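Local coordinates for protein N-isopropylammelide isopropylaminohydrolase (Burkholderia multivorans ATCC 17616, PDB 6NBO) that is a metal-dependent enzyme of the amidohydrolase family, built on a TIM-barrel fold and holding zinc in this model, at residues L173-L178 / E209-G214; A200-F205 / L234-A239; R213-H218 / L240-K245. One frame throughout, in Å; residues are numbered along the deposited sequence. Where two conformers were deposited one is given.

Contact 1: residues L173-L178 / E209-G214. With EDO (1,2-ethanediol), chain K.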
loop_
_atom_site.group_PDB
_atom_site.type_symbol
_atom_site.label_atom_id
_atom_site.label_comp_id
_atom_site.label_asym_id
_atom_site.label_seq_id
_atom_site.Cartn_x
_atom_site.Cartn_y
_atom_site.Cartn_z
ATOM N N LEU A 173 -2.763 22.519 9.659
ATOM C CA LEU A 173 -2.820 21.228 10.324
ATOM C C LEU A 173 -2.040 20.179 9.549
ATOM O O LEU A 173 -1.339 19.354 10.142
ATOM C CB LEU A 173 -4.278 20.807 10.484
ATOM C CG LEU A 173 -4.564 19.634 11.396
ATOM C CD1 LEU A 173 -4.125 19.960 12.836
ATOM C CD2 LEU A 173 -6.042 19.367 11.326
ATOM N N LEU A 174 -2.159 20.193 8.221
ATOM C CA LEU A 174 -1.415 19.260 7.386
ATOM C C LEU A 174 0.082 19.487 7.513
ATOM O O LEU A 174 0.862 18.527 7.531
ATOM C CB LEU A 174 -1.857 19.407 5.926
ATOM C CG LEU A 174 -3.273 18.910 5.609
ATOM C CD1 LEU A 174 -3.723 19.294 4.180
ATOM C CD2 LEU A 174 -3.350 17.398 5.798
ATOM N N ALA A 175 0.506 20.751 7.582
ATOM C CA ALA A 175 1.912 21.039 7.848
ATOM C C ALA A 175 2.332 20.471 9.197
ATOM O O ALA A 175 3.401 19.860 9.324
ATOM C CB ALA A 175 2.157 22.548 7.794
ATOM N N ASP A 176 1.504 20.678 10.226
ATOM C CA ASP A 176 1.786 20.096 11.538
ATOM C C ASP A 176 1.886 18.580 11.462
ATOM O O ASP A 176 2.698 17.971 12.166
ATOM C CB ASP A 176 0.701 20.487 12.542
ATOM C CG ASP A 176 0.723 21.955 12.874
ATOM O OD1 ASP A 176 1.703 22.636 12.498
ATOM O OD2 ASP A 176 -0.242 22.425 13.506
ATOM N N ALA A 177 1.061 17.950 10.619
ATOM C CA ALA A 177 1.094 16.496 10.506
ATOM C C ALA A 177 2.430 16.028 9.946
ATOM O O ALA A 177 3.020 15.060 10.439
ATOM C CB ALA A 177 -0.056 16.007 9.618
ATOM N N LEU A 178 2.907 16.683 8.885
ATOM C CA LEU A 178 4.221 16.339 8.345
ATOM C C LEU A 178 5.307 16.542 9.391
ATOM O O LEU A 178 6.176 15.681 9.573
ATOM C CB LEU A 178 4.514 17.175 7.101
ATOM C CG LEU A 178 3.518 17.014 5.956
ATOM C CD1 LEU A 178 3.935 17.873 4.771
ATOM C CD2 LEU A 178 3.384 15.558 5.544
ATOM N N GLU A 209 6.296 20.806 -0.553
ATOM C CA GLU A 209 7.592 21.374 -0.906
ATOM C C GLU A 209 8.281 21.959 0.318
ATOM O O GLU A 209 9.502 21.854 0.462
ATOM C CB GLU A 209 7.414 22.445 -1.984
ATOM C CG GLU A 209 8.704 23.110 -2.441
ATOM C CD GLU A 209 9.324 22.420 -3.645
ATOM O OE1 GLU A 209 9.043 21.220 -3.866
ATOM O OE2 GLU A 209 10.089 23.087 -4.375
ATOM N N ARG A 210 7.503 22.567 1.215
ATOM C CA ARG A 210 8.082 23.174 2.408
ATOM C C ARG A 210 8.760 22.139 3.296
ATOM O O ARG A 210 9.795 22.425 3.906
ATOM C CB ARG A 210 7.003 23.920 3.189
ATOM C CG ARG A 210 7.402 24.303 4.610
ATOM C CD ARG A 210 6.643 25.540 5.056
ATOM N NE ARG A 210 5.237 25.449 4.680
ATOM C CZ ARG A 210 4.235 25.318 5.542
ATOM N NH1 ARG A 210 4.472 25.285 6.850
ATOM N NH2 ARG A 210 2.995 25.233 5.092
ATOM N N TYR A 211 8.201 20.937 3.383
ATOM C CA TYR A 211 8.782 19.875 4.188
ATOM C C TYR A 211 9.593 18.894 3.356
ATOM O O TYR A 211 10.110 17.918 3.906
ATOM C CB TYR A 211 7.669 19.141 4.961
ATOM C CG TYR A 211 7.106 20.037 6.044
ATOM C CD1 TYR A 211 6.084 20.932 5.770
ATOM C CD2 TYR A 211 7.658 20.041 7.326
ATOM C CE1 TYR A 211 5.595 21.778 6.752
ATOM C CE2 TYR A 211 7.184 20.880 8.311
ATOM C CZ TYR A 211 6.155 21.750 8.024
ATOM O OH TYR A 211 5.683 22.586 9.013
ATOM N N GLY A 212 9.738 19.147 2.060
ATOM C CA GLY A 212 10.480 18.261 1.181
ATOM C C GLY A 212 9.877 16.881 1.049
ATOM O O GLY A 212 10.611 15.893 0.916
ATOM N N ARG A 213 8.552 16.784 1.069
ATOM C CA ARG A 213 7.886 15.489 1.073
ATOM C C ARG A 213 7.181 15.246 -0.250
ATOM O O ARG A 213 6.883 16.174 -1.005
ATOM C CB ARG A 213 6.860 15.382 2.205
ATOM C CG ARG A 213 7.383 15.752 3.570
ATOM C CD ARG A 213 8.471 14.824 4.082
ATOM N NE ARG A 213 8.942 15.344 5.361
ATOM C CZ ARG A 213 8.309 15.150 6.510
ATOM N NH1 ARG A 213 7.199 14.425 6.539
ATOM N NH2 ARG A 213 8.777 15.682 7.627
ATOM N N GLY A 214 6.911 13.972 -0.510
ATOM C CA GLY A 214 6.089 13.586 -1.629
ATOM C C GLY A 214 4.612 13.672 -1.300
ATOM O O GLY A 214 4.203 14.008 -0.186
HETATM C C1 EDO K . 8.984 10.994 0.023
HETATM O O1 EDO K . 8.947 12.308 0.567
HETATM C C2 EDO K . 8.700 11.000 -1.466
HETATM O O2 EDO K . 8.538 9.633 -1.839
HETATM O O HOH W 1 4.125 22.902 11.304
#
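The Tyr-211 ring receives Leu-178 over one face: CB of Leu-178 lies 4.3 Å from the ring centroid and 21° off the normal, a CH-pi contact displaced toward the rim. Farther out along the ring, Ala-175 CB packs 3.7 Å from Tyr-211 CE1 and also meets the guanidinium of Arg-210 obliquely. CE1 of the ring sits above one face of that guanidinium, near its rim. At the edge of the Arg-213 guanidinium sits the carbonyl of Leu-178. NH2 of Arg-213 donates to Leu-178 O at 3.2 Å, with an N-H...O angle of 144°, and approaches from above the carbonyl plane; NH1 adds a weak bond to the same oxygen. The ring packing joins two outer helices of the TIM barrel, 170-180 and 197-211, the second closing in a Schellman motif with Gly-212 at positive phi; the arginine bonds come from the loop that follows. There the Arg-213 chain bends at chi2 (-65°), and its guanidinium lies between the C-terminal ends of the two helices, NE bonding weakly to Tyr-211 O of the one and NH1 weakly to Ala-182 O, just past the other. A water bridges Asp-176 OD1 and Tyr-211 OH, lying 2.8 Å from the hydroxyl oxygen of Tyr-211.

Contact 2: residues A200-F205 / L234-A239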
loop_
_atom_site.group_PDB
_atom_site.type_symbol
_atom_site.label_atom_id
_atom_site.label_comp_id
_atom_site.label_asym_id
_atom_site.label_seq_id
_atom_site.Cartn_x
_atom_site.Cartn_y
_atom_site.Cartn_z
ATOM N N ALA A 200 -6.206 24.436 -5.045
ATOM C CA ALA A 200 -5.995 23.229 -4.254
ATOM C C ALA A 200 -4.642 22.591 -4.568
ATOM O O ALA A 200 -3.881 22.240 -3.660
ATOM C CB ALA A 200 -7.134 22.236 -4.494
ATOM N N VAL A 201 -4.314 22.449 -5.850
ATOM C CA VAL A 201 -3.044 21.824 -6.199
ATOM C C VAL A 201 -1.876 22.679 -5.717
ATOM O O VAL A 201 -0.873 22.159 -5.214
ATOM C CB VAL A 201 -2.988 21.560 -7.714
ATOM C CG1 VAL A 201 -1.586 21.204 -8.146
ATOM C CG2 VAL A 201 -3.966 20.446 -8.078
ATOM N N ASP A 202 -1.983 23.997 -5.859
ATOM C CA ASP A 202 -0.898 24.865 -5.418
ATOM C C ASP A 202 -0.737 24.822 -3.898
ATOM O O ASP A 202 0.391 24.803 -3.391
ATOM C CB ASP A 202 -1.145 26.293 -5.900
ATOM C CG ASP A 202 -0.960 26.459 -7.417
ATOM O OD1 ASP A 202 -0.447 25.540 -8.098
ATOM O OD2 ASP A 202 -1.341 27.526 -7.926
ATOM N N VAL A 203 -1.840 24.783 -3.149
ATOM C CA VAL A 203 -1.732 24.734 -1.688
ATOM C C VAL A 203 -1.052 23.440 -1.245
ATOM O O VAL A 203 -0.108 23.450 -0.445
ATOM C CB VAL A 203 -3.117 24.900 -1.034
ATOM C CG1 VAL A 203 -3.080 24.460 0.433
ATOM C CG2 VAL A 203 -3.593 26.358 -1.134
ATOM N N LEU A 204 -1.511 22.307 -1.772
ATOM C CA LEU A 204 -0.948 21.021 -1.375
ATOM C C LEU A 204 0.523 20.904 -1.772
ATOM O O LEU A 204 1.362 20.490 -0.964
ATOM C CB LEU A 204 -1.763 19.894 -2.002
ATOM C CG LEU A 204 -3.158 19.669 -1.429
ATOM C CD1 LEU A 204 -3.903 18.647 -2.288
ATOM C CD2 LEU A 204 -3.056 19.205 0.024
ATOM N N PHE A 205 0.862 21.238 -3.023
ATOM C CA PHE A 205 2.269 21.135 -3.409
ATOM C C PHE A 205 3.136 22.108 -2.618
ATOM O O PHE A 205 4.301 21.807 -2.331
ATOM C CB PHE A 205 2.445 21.347 -4.920
ATOM C CG PHE A 205 2.269 20.084 -5.717
ATOM C CD1 PHE A 205 1.000 19.627 -6.045
ATOM C CD2 PHE A 205 3.370 19.320 -6.088
ATOM C CE1 PHE A 205 0.830 18.440 -6.759
ATOM C CE2 PHE A 205 3.214 18.147 -6.805
ATOM C CZ PHE A 205 1.941 17.699 -7.140
ATOM N N LEU A 234 0.184 16.702 -12.718
ATOM C CA LEU A 234 1.419 16.354 -13.417
ATOM C C LEU A 234 2.204 17.601 -13.823
ATOM O O LEU A 234 3.440 17.601 -13.788
ATOM C CB LEU A 234 1.097 15.494 -14.644
ATOM C CG LEU A 234 0.425 14.144 -14.350
ATOM C CD1 LEU A 234 0.069 13.426 -15.637
ATOM C CD2 LEU A 234 1.320 13.270 -13.482
ATOM N N GLN A 235 1.504 18.665 -14.233
ATOM C CA GLN A 235 2.177 19.930 -14.532
ATOM C C GLN A 235 2.973 20.423 -13.334
ATOM O O GLN A 235 4.137 20.824 -13.462
ATOM C CB GLN A 235 1.158 20.996 -14.926
ATOM C CG GLN A 235 0.603 20.898 -16.311
ATOM C CD GLN A 235 -0.100 22.190 -16.687
ATOM O OE1 GLN A 235 0.396 23.278 -16.396
ATOM N NE2 GLN A 235 -1.265 22.079 -17.311
ATOM N N ARG A 236 2.341 20.432 -12.162
ATOM C CA ARG A 236 3.009 20.904 -10.959
ATOM C C ARG A 236 4.163 19.979 -10.583
ATOM O O ARG A 236 5.240 20.443 -10.186
ATOM C CB ARG A 236 1.991 21.004 -9.818
ATOM C CG ARG A 236 2.330 22.047 -8.777
ATOM C CD ARG A 236 2.135 23.455 -9.335
ATOM N NE ARG A 236 2.783 24.461 -8.498
ATOM C CZ ARG A 236 3.840 25.178 -8.873
ATOM N NH1 ARG A 236 4.366 26.067 -8.041
ATOM N NH2 ARG A 236 4.366 25.018 -10.083
ATOM N N THR A 237 3.954 18.667 -10.711
ATOM C CA THR A 237 5.011 17.696 -10.428
ATOM C C THR A 237 6.251 17.972 -11.268
ATOM O O THR A 237 7.382 17.945 -10.767
ATOM C CB THR A 237 4.505 16.279 -10.706
ATOM O OG1 THR A 237 3.350 16.007 -9.900
ATOM C CG2 THR A 237 5.597 15.260 -10.399
ATOM N N ALA A 238 6.051 18.215 -12.562
ATOM C CA ALA A 238 7.170 18.511 -13.450
ATOM C C ALA A 238 7.798 19.857 -13.113
ATOM O O ALA A 238 9.026 19.978 -13.050
ATOM C CB ALA A 238 6.703 18.490 -14.905
ATOM N N ALA A 239 6.969 20.881 -12.896
ATOM C CA ALA A 239 7.494 22.223 -12.651
ATOM C C ALA A 239 8.373 22.263 -11.402
ATOM O O ALA A 239 9.403 22.948 -11.379
ATOM C CB ALA A 239 6.340 23.221 -12.539
HETATM O O HOH W 2 2.839 25.049 -5.241
#
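Arg-236 and Phe-205 account for most of the buried surface, and they meet through the aliphatic part of the arginine. CG of Arg-236 lies over one face of the Phe-205 ring, 4.0 Å from its centroid and 23° off the normal, which defines a CH-pi contact; its shortest approach is 3.6 Å, to Phe-205 CG. The first torsion of the arginine (chi1 -152°, CG roughly anti to the backbone N) puts CG over the ring, and the bend at chi2 then leads CD and NE off toward Asp-202 OD1, with the guanidinium plane inclined to the ring. Beside this, Val-201 CG1 packs 4.0 Å from Arg-236 CB. The two segments belong to helices 197-211 and 223-239, consecutive outer helices of the TIM barrel, whose local axes pass 10.7 Å apart at a crossing angle of -38°. Toward the exposed side, Asp-202 OD1 forms a long salt bridge with Arg-236 NE at 3.4 Å, approaching the guanidinium obliquely. A water donates to Asp-202 O and accepts a weak bond from the same NE, adding a second, solvent-mediated link. Thr-237 takes the far end of the ring: its OG1 lies 3.5 Å from Phe-205 CZ, while the hydroxyl is hydrogen-bonded to Ile-233 O one turn earlier in its own helix.

Contact 3: residues R213-H218 / L240-K245. With ZN (zinc ion), chain B; EDO (1,2-ethanediol), chain K.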
loop_
_atom_site.group_PDB
_atom_site.type_symbol
_atom_site.label_atom_id
_atom_site.label_comp_id
_atom_site.label_asym_id
_atom_site.label_seq_id
_atom_site.Cartn_x
_atom_site.Cartn_y
_atom_site.Cartn_z
ATOM N N ARG A 213 8.552 16.784 1.069
ATOM C CA ARG A 213 7.886 15.489 1.073
ATOM C C ARG A 213 7.181 15.246 -0.250
ATOM O O ARG A 213 6.883 16.174 -1.005
ATOM C CB ARG A 213 6.860 15.382 2.205
ATOM C CG ARG A 213 7.383 15.752 3.570
ATOM C CD ARG A 213 8.471 14.824 4.082
ATOM N NE ARG A 213 8.942 15.344 5.361
ATOM C CZ ARG A 213 8.309 15.150 6.510
ATOM N NH1 ARG A 213 7.199 14.425 6.539
ATOM N NH2 ARG A 213 8.777 15.682 7.627
ATOM N N GLY A 214 6.911 13.972 -0.510
ATOM C CA GLY A 214 6.089 13.586 -1.629
ATOM C C GLY A 214 4.612 13.672 -1.300
ATOM O O GLY A 214 4.203 14.008 -0.186
ATOM N N LEU A 215 3.795 13.347 -2.306
ATOM C CA LEU A 215 2.344 13.386 -2.183
ATOM C C LEU A 215 1.743 12.101 -2.729
ATOM O O LEU A 215 2.282 11.482 -3.652
ATOM C CB LEU A 215 1.725 14.572 -2.939
ATOM C CG LEU A 215 2.240 15.954 -2.545
ATOM C CD1 LEU A 215 3.371 16.383 -3.476
ATOM C CD2 LEU A 215 1.099 16.928 -2.582
ATOM N N ASP A 216 0.616 11.707 -2.140
ATOM C CA ASP A 216 -0.181 10.586 -2.634
ATOM C C ASP A 216 -1.620 11.075 -2.613
ATOM O O ASP A 216 -2.207 11.228 -1.537
ATOM C CB ASP A 216 0.010 9.331 -1.769
ATOM C CG ASP A 216 -0.739 8.114 -2.296
ATOM O OD1 ASP A 216 -1.832 8.270 -2.875
ATOM O OD2 ASP A 216 -0.231 6.982 -2.123
ATOM N N LEU A 217 -2.188 11.305 -3.795
ATOM C CA LEU A 217 -3.446 12.028 -3.941
ATOM C C LEU A 217 -4.549 11.073 -4.380
ATOM O O LEU A 217 -4.380 10.345 -5.358
ATOM C CB LEU A 217 -3.283 13.169 -4.957
ATOM C CG LEU A 217 -2.179 14.167 -4.601
ATOM C CD1 LEU A 217 -1.959 15.151 -5.731
ATOM C CD2 LEU A 217 -2.513 14.900 -3.297
ATOM N N HIS A 218 -5.668 11.067 -3.642
ATOM C CA HIS A 218 -6.870 10.354 -4.066
ATOM C C HIS A 218 -7.503 11.090 -5.242
ATOM O O HIS A 218 -7.877 12.257 -5.115
ATOM C CB HIS A 218 -7.893 10.277 -2.923
ATOM C CG HIS A 218 -7.591 9.258 -1.867
ATOM N ND1 HIS A 218 -6.502 9.354 -1.028
ATOM C CD2 HIS A 218 -8.270 8.148 -1.477
ATOM C CE1 HIS A 218 -6.509 8.336 -0.180
ATOM N NE2 HIS A 218 -7.574 7.591 -0.431
ATOM N N LEU A 240 8.000 21.530 -10.363
ATOM C CA LEU A 240 8.774 21.491 -9.128
ATOM C C LEU A 240 9.856 20.416 -9.125
ATOM O O LEU A 240 10.531 20.238 -8.106
ATOM C CB LEU A 240 7.841 21.289 -7.934
ATOM C CG LEU A 240 6.867 22.449 -7.721
ATOM C CD1 LEU A 240 5.895 22.140 -6.591
ATOM C CD2 LEU A 240 7.641 23.730 -7.438
ATOM N N GLY A 241 10.042 19.705 -10.234
ATOM C CA GLY A 241 11.023 18.631 -10.264
ATOM C C GLY A 241 10.771 17.551 -9.234
ATOM O O GLY A 241 11.723 17.021 -8.649
ATOM N N MET A 242 9.510 17.204 -9.000
ATOM C CA MET A 242 9.180 16.217 -7.971
ATOM C C MET A 242 9.116 14.804 -8.542
ATOM O O MET A 242 8.150 14.060 -8.380
ATOM C CB MET A 242 7.887 16.605 -7.275
ATOM C CG MET A 242 8.077 17.829 -6.403
ATOM S SD MET A 242 6.703 18.139 -5.314
ATOM C CE MET A 242 6.856 16.762 -4.179
ATOM N N GLN A 243 10.225 14.450 -9.184
ATOM C CA GLN A 243 10.440 13.143 -9.786
ATOM C C GLN A 243 10.273 12.018 -8.777
ATOM O O GLN A 243 10.916 12.010 -7.725
ATOM C CB GLN A 243 11.857 13.110 -10.366
ATOM C CG GLN A 243 12.153 11.949 -11.266
ATOM C CD GLN A 243 11.447 12.069 -12.592
ATOM O OE1 GLN A 243 10.905 13.125 -12.919
ATOM N NE2 GLN A 243 11.443 10.986 -13.365
ATOM N N HIS A 244 9.430 11.043 -9.122
ATOM C CA HIS A 244 9.242 9.860 -8.289
ATOM C C HIS A 244 8.804 10.228 -6.869
ATOM O O HIS A 244 9.112 9.507 -5.915
ATOM C CB HIS A 244 10.519 9.001 -8.244
ATOM C CG HIS A 244 10.934 8.422 -9.570
ATOM N ND1 HIS A 244 11.841 9.040 -10.404
ATOM C CD2 HIS A 244 10.603 7.259 -10.181
ATOM C CE1 HIS A 244 12.032 8.298 -11.483
ATOM N NE2 HIS A 244 11.294 7.212 -11.373
ATOM N N LYS A 245 8.115 11.347 -6.708
ATOM C CA LYS A 245 7.609 11.747 -5.403
ATOM C C LYS A 245 6.098 11.913 -5.365
ATOM O O LYS A 245 5.559 12.274 -4.313
ATOM C CB LYS A 245 8.275 13.053 -4.951
ATOM C CG LYS A 245 9.681 12.844 -4.404
ATOM C CD LYS A 245 10.315 14.157 -3.997
ATOM C CE LYS A 245 10.603 14.213 -2.506
ATOM N NZ LYS A 245 11.200 15.532 -2.133
HETATM ZN ZN ZN B . -8.231 5.450 -0.056
HETATM C C1 EDO K . 8.984 10.994 0.023
HETATM O O1 EDO K . 8.947 12.308 0.567
HETATM C C2 EDO K . 8.700 11.000 -1.466
HETATM O O2 EDO K . 8.538 9.633 -1.839
HETATM O O HOH W 3 9.079 17.928 -1.994
#
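Met-242 and Leu-215 cross at about a right angle, with the methionine methyl CE placed 3.6 Å from Leu-215 CD1. The contact lies at the start of TIM-barrel strand 215-219, where the loop after helix 223-239 leads into the adjacent parallel strand 246-250. A bend at chi3 (69°) turns the end of Met-242 toward the strand, and CE also comes 3.2 Å from Arg-213 O. Phe-205 of helix 197-211 touches both Leu-215 and Met-242, completing an apolar cluster between helix and strand. The backbones are linked as well: Leu-215 N donates to Lys-245 O at 2.9 Å, with an N-H...O angle of 155°. Lys-245 ends a type II beta turn beginning at Met-242, so the turn delivers this carbonyl to the strand; Leu-215 and Leu-217 then pair with Thr-247. The Lys-245 side chain runs alongside Gly-214, its CB 4.0 Å from Gly-214 CA, and its amino group bonds to Gly-212 O. A water donates to Arg-213 O and accepts from Lys-245 NZ, giving the ammonium a second link to this chain segment. An ethanediol molecule, probably from the crystallisation liquor, lies against Lys-245 CG and takes a hydrogen bond from Gly-214 N. At the other end of the strand, His-218 shares a zinc ion with His-65, His-67 and Asp-304, its NE2 standing 2.3 Å from the metal.

In the fold
Following the chain, helix 170-180 comes first, and contact 1 closes the loop that runs from it through strand 184-188 to the end of helix 197-211. Contact 2 opens inside that loop, at residues 200-205, and closes on helix 223-239, so the two cross along the sequence. Contact 3 begins where contact 1 ends, sharing Arg-213 and Gly-214, and closes just after contact 2; those two cross as well. Helix 197-211 serves both contacts 1 and 2, tying three successive barrel helices together, while contact 3 joins strand 215-219 to the loop entering strand 246-250. Contacts 2 and 3, their centres about 9 Å apart, meet where Phe-205 packs on Met-242.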